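Long-range contacts in (R)-specific secondary-alkylsulfatase (Pseudomonas sp., PDB 4AXH), which hydrolyses (R)-secondary-alkyl sulfates with strict inversion of configuration, using two zinc ions to release (S)-alcohols and sulfate: residues A46-N51 against V101-W106; L500-M505 against T523-L528. One frame throughout, in Å; residues are numbered along the deposited sequence.

Contact 1 of 2, residues A46-N51 against V101-W106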
loop_
_atom_site.group_PDB
_atom_site.type_symbol
_atom_site.label_atom_id
_atom_site.label_comp_id
_atom_site.label_asym_id
_atom_site.label_seq_id
_atom_site.Cartn_x
_atom_site.Cartn_y
_atom_site.Cartn_z
ATOM N N ALA A 46 15.746 31.765 11.390
ATOM C CA ALA A 46 17.093 32.202 11.779
ATOM C C ALA A 46 17.785 31.117 12.638
ATOM O O ALA A 46 19.011 30.995 12.577
ATOM C CB ALA A 46 17.043 33.522 12.531
ATOM N N GLU A 47 16.989 30.327 13.410
ATOM C CA GLU A 47 17.511 29.237 14.235
ATOM C C GLU A 47 18.122 28.135 13.351
ATOM O O GLU A 47 19.150 27.580 13.720
ATOM C CB GLU A 47 16.443 28.722 15.241
ATOM C CG GLU A 47 16.905 27.714 16.288
ATOM C CD GLU A 47 18.218 27.947 17.008
ATOM O OE1 GLU A 47 18.677 29.113 17.057
ATOM O OE2 GLU A 47 18.779 26.959 17.545
ATOM N N VAL A 48 17.546 27.888 12.151
ATOM C CA VAL A 48 18.031 26.902 11.155
ATOM C C VAL A 48 19.455 27.260 10.704
ATOM O O VAL A 48 20.213 26.344 10.447
ATOM C CB VAL A 48 17.063 26.707 9.939
ATOM C CG1 VAL A 48 17.507 25.573 9.034
ATOM C CG2 VAL A 48 15.638 26.481 10.392
ATOM N N LEU A 49 19.817 28.564 10.634
ATOM C CA LEU A 49 21.158 29.061 10.246
ATOM C C LEU A 49 22.282 28.342 10.999
ATOM O O LEU A 49 23.296 28.000 10.409
ATOM C CB LEU A 49 21.267 30.591 10.431
ATOM C CG LEU A 49 20.802 31.490 9.254
ATOM C CD1 LEU A 49 19.300 31.584 9.175
ATOM C CD2 LEU A 49 21.293 32.901 9.434
ATOM N N LYS A 50 22.092 28.119 12.302
ATOM C CA LYS A 50 22.996 27.337 13.165
ATOM C C LYS A 50 22.368 25.951 13.236
ATOM O O LYS A 50 21.264 25.793 12.740
ATOM C CB LYS A 50 23.195 27.970 14.561
ATOM C CG LYS A 50 21.979 28.625 15.190
ATOM C CD LYS A 50 22.377 29.952 15.794
ATOM C CE LYS A 50 21.173 30.753 16.211
ATOM N NZ LYS A 50 21.574 32.078 16.754
ATOM N N ASN A 51 23.049 24.943 13.749
ATOM C CA ASN A 51 22.520 23.563 13.775
ATOM C C ASN A 51 22.298 22.827 12.385
ATOM O O ASN A 51 21.915 21.659 12.354
ATOM C CB ASN A 51 21.403 23.324 14.853
ATOM C CG ASN A 51 20.107 24.072 14.683
ATOM O OD1 ASN A 51 19.773 24.991 15.451
ATOM N ND2 ASN A 51 19.347 23.700 13.666
ATOM N N VAL A 101 11.111 32.246 4.081
ATOM C CA VAL A 101 11.519 30.949 3.547
ATOM C C VAL A 101 12.647 30.295 4.344
ATOM O O VAL A 101 13.666 30.922 4.597
ATOM C CB VAL A 101 11.572 30.757 1.996
ATOM C CG1 VAL A 101 11.959 32.026 1.262
ATOM C CG2 VAL A 101 12.385 29.549 1.576
ATOM N N ASN A 102 12.398 29.032 4.791
ATOM C CA ASN A 102 13.319 28.189 5.526
ATOM C C ASN A 102 14.679 28.207 4.839
ATOM O O ASN A 102 14.749 28.001 3.629
ATOM C CB ASN A 102 12.779 26.791 5.577
ATOM C CG ASN A 102 13.584 25.869 6.474
ATOM O OD1 ASN A 102 14.793 25.647 6.284
ATOM N ND2 ASN A 102 12.904 25.234 7.409
ATOM N N PRO A 103 15.764 28.490 5.592
ATOM C CA PRO A 103 17.093 28.622 4.972
ATOM C C PRO A 103 17.618 27.393 4.253
ATOM O O PRO A 103 18.329 27.577 3.275
ATOM C CB PRO A 103 17.980 29.081 6.133
ATOM C CG PRO A 103 17.072 29.644 7.118
ATOM C CD PRO A 103 15.837 28.812 7.030
ATOM N N SER A 104 17.263 26.167 4.719
ATOM C CA SER A 104 17.653 24.899 4.088
ATOM C C SER A 104 16.963 24.742 2.723
ATOM O O SER A 104 17.589 24.311 1.773
ATOM C CB SER A 104 17.280 23.730 4.994
ATOM O OG SER A 104 17.756 22.489 4.500
ATOM N N LEU A 105 15.654 25.102 2.645
ATOM C CA LEU A 105 14.856 25.061 1.427
ATOM C C LEU A 105 15.467 26.041 0.389
ATOM O O LEU A 105 15.623 25.672 -0.788
ATOM C CB LEU A 105 13.388 25.416 1.709
ATOM C CG LEU A 105 12.401 25.358 0.486
ATOM C CD1 LEU A 105 12.629 24.138 -0.423
ATOM C CD2 LEU A 105 10.980 25.363 0.957
ATOM N N TRP A 106 15.837 27.255 0.857
ATOM C CA TRP A 106 16.465 28.303 0.066
ATOM C C TRP A 106 17.817 27.830 -0.503
ATOM O O TRP A 106 18.184 28.227 -1.596
ATOM C CB TRP A 106 16.664 29.534 0.962
ATOM C CG TRP A 106 17.168 30.753 0.261
ATOM C CD1 TRP A 106 18.461 31.066 0.008
ATOM C CD2 TRP A 106 16.384 31.867 -0.202
ATOM N NE1 TRP A 106 18.537 32.284 -0.619
ATOM C CE2 TRP A 106 17.277 32.807 -0.748
ATOM C CE3 TRP A 106 15.004 32.170 -0.193
ATOM C CZ2 TRP A 106 16.847 34.030 -1.282
ATOM C CZ3 TRP A 106 14.578 33.375 -0.749
ATOM C CH2 TRP A 106 15.497 34.289 -1.276
#

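Contact 2 of 2, residues L500-M505 against T523-L528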
loop_
_atom_site.group_PDB
_atom_site.type_symbol
_atom_site.label_atom_id
_atom_site.label_comp_id
_atom_site.label_asym_id
_atom_site.label_seq_id
_atom_site.Cartn_x
_atom_site.Cartn_y
_atom_site.Cartn_z
ATOM N N LEU A 500 -8.042 33.161 8.146
ATOM C CA LEU A 500 -7.230 32.775 9.287
ATOM C C LEU A 500 -6.529 31.483 9.004
ATOM O O LEU A 500 -5.305 31.456 9.114
ATOM C CB LEU A 500 -8.079 32.690 10.565
ATOM C CG LEU A 500 -8.036 33.895 11.566
ATOM C CD1 LEU A 500 -7.500 35.187 10.948
ATOM C CD2 LEU A 500 -9.389 34.127 12.196
ATOM N N GLN A 501 -7.270 30.432 8.556
ATOM C CA GLN A 501 -6.649 29.149 8.213
ATOM C C GLN A 501 -5.615 29.304 7.095
ATOM O O GLN A 501 -4.577 28.647 7.143
ATOM C CB GLN A 501 -7.668 28.070 7.879
ATOM C CG GLN A 501 -7.152 26.676 8.254
ATOM C CD GLN A 501 -7.658 25.545 7.371
ATOM O OE1 GLN A 501 -8.585 25.817 6.453
ATOM N NE2 GLN A 501 -7.218 24.398 7.496
ATOM N N ALA A 502 -5.859 30.217 6.138
ATOM C CA ALA A 502 -4.928 30.497 5.044
ATOM C C ALA A 502 -3.677 31.163 5.585
ATOM O O ALA A 502 -2.578 30.813 5.150
ATOM C CB ALA A 502 -5.582 31.369 3.995
ATOM N N ASP A 503 -3.834 32.066 6.576
ATOM C CA ASP A 503 -2.737 32.801 7.226
ATOM C C ASP A 503 -1.803 31.867 7.995
ATOM O O ASP A 503 -0.582 32.009 7.899
ATOM C CB ASP A 503 -3.284 33.915 8.159
ATOM C CG ASP A 503 -3.706 35.233 7.487
ATOM O OD1 ASP A 503 -3.899 35.243 6.244
ATOM O OD2 ASP A 503 -3.830 36.257 8.205
ATOM N N ALA A 504 -2.383 30.908 8.743
ATOM C CA ALA A 504 -1.681 29.906 9.539
ATOM C C ALA A 504 -0.944 28.901 8.651
ATOM O O ALA A 504 0.199 28.583 8.979
ATOM C CB ALA A 504 -2.645 29.193 10.463
ATOM N N MET A 505 -1.583 28.428 7.527
ATOM C CA MET A 505 -1.010 27.519 6.502
ATOM C C MET A 505 0.194 28.168 5.857
ATOM O O MET A 505 1.219 27.524 5.692
ATOM C CB MET A 505 -2.012 27.242 5.380
ATOM C CG MET A 505 -2.886 26.055 5.625
ATOM S SD MET A 505 -3.190 25.183 4.078
ATOM C CE MET A 505 -4.570 24.160 4.590
ATOM N N THR A 523 -0.646 26.469 -2.028
ATOM C CA THR A 523 -1.782 26.238 -2.915
ATOM C C THR A 523 -3.033 26.264 -2.074
ATOM O O THR A 523 -4.037 26.825 -2.500
ATOM C CB THR A 523 -1.603 24.956 -3.741
ATOM O OG1 THR A 523 -0.350 25.020 -4.455
ATOM C CG2 THR A 523 -2.751 24.745 -4.738
ATOM N N GLY A 524 -2.921 25.709 -0.866
ATOM C CA GLY A 524 -3.963 25.667 0.154
ATOM C C GLY A 524 -4.398 27.054 0.597
ATOM O O GLY A 524 -5.589 27.367 0.565
ATOM N N ALA A 525 -3.431 27.896 0.986
ATOM C CA ALA A 525 -3.667 29.267 1.429
ATOM C C ALA A 525 -4.333 30.124 0.324
ATOM O O ALA A 525 -5.291 30.831 0.613
ATOM C CB ALA A 525 -2.371 29.898 1.895
ATOM N N MET A 526 -3.877 30.001 -0.938
ATOM C CA MET A 526 -4.435 30.678 -2.103
ATOM C C MET A 526 -5.918 30.304 -2.308
ATOM O O MET A 526 -6.755 31.193 -2.313
ATOM C CB MET A 526 -3.609 30.324 -3.343
ATOM C CG MET A 526 -4.143 30.886 -4.654
ATOM S SD MET A 526 -3.011 30.540 -6.058
ATOM C CE MET A 526 -1.843 31.806 -5.787
ATOM N N GLU A 527 -6.243 29.012 -2.443
ATOM C CA GLU A 527 -7.626 28.562 -2.671
ATOM C C GLU A 527 -8.579 28.869 -1.516
ATOM O O GLU A 527 -9.778 29.047 -1.752
ATOM C CB GLU A 527 -7.704 27.076 -3.024
ATOM C CG GLU A 527 -7.093 26.645 -4.352
ATOM C CD GLU A 527 -7.369 25.193 -4.726
ATOM O OE1 GLU A 527 -7.992 24.460 -3.920
ATOM O OE2 GLU A 527 -6.996 24.795 -5.851
ATOM N N LEU A 528 -8.058 28.928 -0.269
ATOM C CA LEU A 528 -8.871 29.238 0.915
ATOM C C LEU A 528 -9.312 30.676 0.821
ATOM O O LEU A 528 -10.454 30.997 1.130
ATOM C CB LEU A 528 -8.066 29.036 2.199
ATOM C CG LEU A 528 -8.087 27.644 2.777
ATOM C CD1 LEU A 528 -6.946 27.461 3.770
ATOM C CD2 LEU A 528 -9.472 27.297 3.390
#

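Contact 1 of 2, residues A46-N51 against V101-W106
Val-48 and Pro-103 are the residues whose CA atoms lie nearest each other, 6.5 Å apart, where helix 39-48 meets the capped N terminus of helix 103-111. Asn-102 is the N-cap residue: its OD1 accepts from Ser-104 N at 3.0 Å, with an N-H...O angle of 144° and the donor in the carbonyl plane. Pro-103 starts the helix, and its ring, with no backbone N-H to satisfy, carries most of the apolar contact. The branch carbon of Val-48 lies against this ring, CB being 3.8 Å from Pro-103 CD, with CG2 near the same ring atom. CG1 stands anti to the backbone N (chi1 -173°), which carries it past the ring to 3.9 Å from Asn-102 OD1. The side chains of Leu-49 and Pro-103 cross at about a right angle, and Leu-49 CD1 touches Pro-103 CG at 3.6 Å. Three further bonds anchor the capped turn to the helical domain: Asn-102 ND2 donates to Gln-511 O, and Ser-104 OG bonds with Glu-513 OE2 and Tyr-416 OH. Val-48 CG1 also lies 4.4 Å from Ser-104 N and from Ser-104 CB.

Contact 2 of 2, residues L500-M505 against T523-L528
Ala-502 and Ala-525 bring the two helices together, their CA atoms only 4.0 Å apart, and the short axes run nearly antiparallel (162°) with a closest approach of 8.3 Å. Such a spacing is possible because the facing surfaces are small. Each alanine methyl lies nearest a backbone oxygen of the other helix: Ala-502 CB is 3.4 Å from Ala-525 O, and Ala-525 CB reaches Ala-502 O in return. These reciprocal bumps leave the larger residues to fill the hollows at one side. The main bump is Leu-528, which enters the space framed by Gln-501, Ala-502 and Met-505. Its CB is a further neighbour of Ala-502 CB, at 3.9 Å, while the fork ahead of it straddles Gln-501 OE1, both methyls being equally near that oxygen. The two helices, 495-511 and 515-529, form an antiparallel helical hairpin within the dimerisation region, whose family is grouped with the TPR clan. Around this hairpin, helix 477-490 packs against Gln-501 and Met-505, and these same two residues also touch Ala-440 and Pro-439 of the second subunit. Gln-501 NE2 makes a weak hydrogen bond to Val-481 O, and the side chain crosses Leu-528 at about a right angle. Met-505 supplies the other large bump. CG lies anti to its carbonyl carbon (chi1 -90°) and the chain then bends at chi2 (-143°), which brings the sulfur across to Gly-524. There, with no side chain in the way, SD rests 4.0 Å from Gly-524 CA and almost as near Ala-525 N. The terminal methyl continues toward the leucine fork, with Met-505 CE 4.1 Å from Leu-528 CD1.

From the N terminus, helix 39-48 leads into a loop of 49 residues that includes helix 58-64 and contributes edge strand 67-70 to the eight-stranded sheet; contact 1 closes it where helix 103-111 begins. After that helix the chain continues the sheet and the zinc-binding metallo-beta-lactamase part before entering the helical dimerisation region, where contact 2 closes a far shorter loop of 17 mostly helical residues. The two closures follow in series, neither nested nor crossed, with centres 23 Å apart and nearest atoms about 11 Å apart. Helix 515-529 contributes 523-528 to contact 2; 101-106 packs on its Ala-515 and Arg-518 through Leu-105, and 46-51 is joined to it only through contact 1.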